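Local structure of rhizavidin (Rhizobium etli, 3EW1) at residues B[99-104]-B[116-121]. The protein binds biotin with high affinity as a dimeric member of the avidin family. Numbering follows the deposited sequence.
Sequences VTSWNL and QGQDTF
W102 lays its indole across the backbone of the neighbouring strand at G117. G117 CA sits over the six-membered ring of W102, 3.7 Å from its centroid, in a CH-pi contact. With CG set between the backbone N and the carbonyl carbon (chi1 54°), the indole folds over towards strand 111-124. Its pyrrole end then reaches D119. The ring and carboxylate planes lie 56° apart, and W102 NE1 makes a weak, bent bond of 3.1 Å to D119 OD1. A water also bonds weakly to NE1 and donates to the Q118 carbonyl. The carboxylate has stronger partners outside the two segments. Q22 donates to OD1 and W85 to OD2, which fixes its rotation.

T100 comes at D119 from the same face of the sheet. The T100 hydroxyl donates to the D119 carbonyl, T100 OG1 to D119 O 2.7 Å, from 29° outside the carbonyl plane. The T100 amide donates to the same oxygen, so one residue grips this acceptor twice. The ring of F121 turns its edge to T100 OG1.

On the other face, N103 and Q116 run side by side with amide planes 23° apart. Q116 NE2 donates to a lone pair of N103 OD1 at 3.2 Å. Both residues also pack against their counterparts in the second subunit.

The backbones pair antiparallel, with W102 N to G117 O at 2.9 Å. This is the last hairpin of the eight-stranded avidin barrel. D119 binds biotin, and its neighbours on this face, W102 and T100, pack around it.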
loop_
_atom_site.group_PDB
_atom_site.type_symbol
_atom_site.label_atom_id
_atom_site.label_comp_id
_atom_site.label_asym_id
_atom_site.label_seq_id
_atom_site.Cartn_x
_atom_site.Cartn_y
_atom_site.Cartn_z
ATOM N N VAL B 99 -6.543 10.068 8.527
ATOM C CA VAL B 99 -5.413 10.276 9.418
ATOM C C VAL B 99 -4.453 9.118 9.208
ATOM O O VAL B 99 -4.839 7.938 9.330
ATOM C CB VAL B 99 -5.857 10.318 10.909
ATOM C CG1 VAL B 99 -4.636 10.440 11.831
ATOM C CG2 VAL B 99 -6.816 11.493 11.170
ATOM N N THR B 100 -3.207 9.451 8.867
ATOM C CA THR B 100 -2.223 8.424 8.480
ATOM C C THR B 100 -0.841 8.592 9.121
ATOM O O THR B 100 -0.450 9.705 9.491
ATOM C CB THR B 100 -1.966 8.410 6.940
ATOM O OG1 THR B 100 -1.217 9.555 6.546
ATOM C CG2 THR B 100 -3.221 8.274 6.105
ATOM N N SER B 101 -0.109 7.477 9.229
ATOM C CA SER B 101 1.376 7.448 9.426
ATOM C C SER B 101 1.942 6.952 8.160
ATOM O O SER B 101 1.310 6.120 7.510
ATOM C CB SER B 101 1.750 6.455 10.519
ATOM O OG SER B 101 1.235 6.951 11.769
ATOM N N TRP B 102 3.138 7.444 7.821
ATOM C CA TRP B 102 3.833 6.986 6.604
ATOM C C TRP B 102 5.265 6.651 6.902
ATOM O O TRP B 102 5.886 7.148 7.859
ATOM C CB TRP B 102 3.722 7.998 5.459
ATOM C CG TRP B 102 4.161 9.436 5.740
ATOM C CD1 TRP B 102 3.355 10.527 6.002
ATOM C CD2 TRP B 102 5.517 9.939 5.727
ATOM N NE1 TRP B 102 4.130 11.653 6.179
ATOM C CE2 TRP B 102 5.454 11.325 6.016
ATOM C CE3 TRP B 102 6.767 9.350 5.539
ATOM C CZ2 TRP B 102 6.594 12.127 6.110
ATOM C CZ3 TRP B 102 7.914 10.156 5.626
ATOM C CH2 TRP B 102 7.819 11.523 5.908
ATOM N N ASN B 103 5.767 5.747 6.051
ATOM C CA ASN B 103 7.176 5.427 5.934
ATOM C C ASN B 103 7.630 5.760 4.522
ATOM O O ASN B 103 6.897 5.551 3.576
ATOM C CB ASN B 103 7.416 3.945 6.235
ATOM C CG ASN B 103 7.276 3.631 7.724
ATOM O OD1 ASN B 103 7.856 4.341 8.577
ATOM N ND2 ASN B 103 6.583 2.543 8.048
ATOM N N LEU B 104 8.846 6.285 4.415
ATOM C CA LEU B 104 9.469 6.584 3.130
ATOM C C LEU B 104 10.784 5.814 3.110
ATOM O O LEU B 104 11.653 6.040 3.965
ATOM C CB LEU B 104 9.737 8.103 3.011
ATOM C CG LEU B 104 10.659 8.677 1.927
ATOM C CD1 LEU B 104 10.129 8.330 0.548
ATOM C CD2 LEU B 104 10.812 10.200 2.089
ATOM N N GLN B 116 10.134 8.458 8.711
ATOM C CA GLN B 116 8.750 8.308 9.183
ATOM C C GLN B 116 8.092 9.637 9.378
ATOM O O GLN B 116 8.762 10.625 9.671
ATOM C CB GLN B 116 8.722 7.592 10.523
ATOM C CG GLN B 116 9.487 6.278 10.540
ATOM C CD GLN B 116 9.202 5.486 11.788
ATOM O OE1 GLN B 116 9.222 6.031 12.891
ATOM N NE2 GLN B 116 8.911 4.202 11.626
ATOM N N GLY B 117 6.769 9.651 9.241
ATOM C CA GLY B 117 5.996 10.883 9.431
ATOM C C GLY B 117 4.504 10.651 9.548
ATOM O O GLY B 117 4.042 9.527 9.633
ATOM N N GLN B 118 3.757 11.743 9.549
ATOM C CA GLN B 118 2.315 11.684 9.604
ATOM C C GLN B 118 1.720 12.648 8.607
ATOM O O GLN B 118 2.218 13.772 8.447
ATOM C CB GLN B 118 1.821 12.090 10.987
ATOM C CG GLN B 118 2.069 11.090 12.089
ATOM C CD GLN B 118 2.588 11.795 13.325
ATOM O OE1 GLN B 118 1.841 12.080 14.269
ATOM N NE2 GLN B 118 3.878 12.130 13.304
ATOM N N ASP B 119 0.626 12.232 7.969
ATOM C CA ASP B 119 -0.132 13.098 7.063
ATOM C C ASP B 119 -1.596 12.935 7.416
ATOM O O ASP B 119 -2.035 11.827 7.696
ATOM C CB ASP B 119 -0.020 12.642 5.607
ATOM C CG ASP B 119 1.230 13.090 4.925
ATOM O OD1 ASP B 119 2.038 13.851 5.485
ATOM O OD2 ASP B 119 1.420 12.644 3.775
ATOM N N THR B 120 -2.347 14.035 7.354
ATOM C CA THR B 120 -3.799 13.992 7.447
ATOM C C THR B 120 -4.379 14.639 6.203
ATOM O O THR B 120 -4.072 15.801 5.910
ATOM C CB THR B 120 -4.302 14.734 8.721
ATOM O OG1 THR B 120 -3.820 14.030 9.861
ATOM C CG2 THR B 120 -5.864 14.806 8.781
ATOM N N PHE B 121 -5.245 13.891 5.513
ATOM C CA PHE B 121 -5.856 14.293 4.258
ATOM C C PHE B 121 -7.283 14.764 4.498
ATOM O O PHE B 121 -8.040 14.024 5.096
ATOM C CB PHE B 121 -5.883 13.074 3.299
ATOM C CG PHE B 121 -4.525 12.639 2.832
ATOM C CD1 PHE B 121 -3.746 11.739 3.588
ATOM C CD2 PHE B 121 -3.986 13.167 1.688
ATOM C CE1 PHE B 121 -2.459 11.321 3.149
ATOM C CE2 PHE B 121 -2.688 12.734 1.244
ATOM C CZ PHE B 121 -1.953 11.857 2.015
HETATM O O HOH W 1 -1.659 12.072 10.558
HETATM O O HOH W 2 4.369 14.847 7.039
#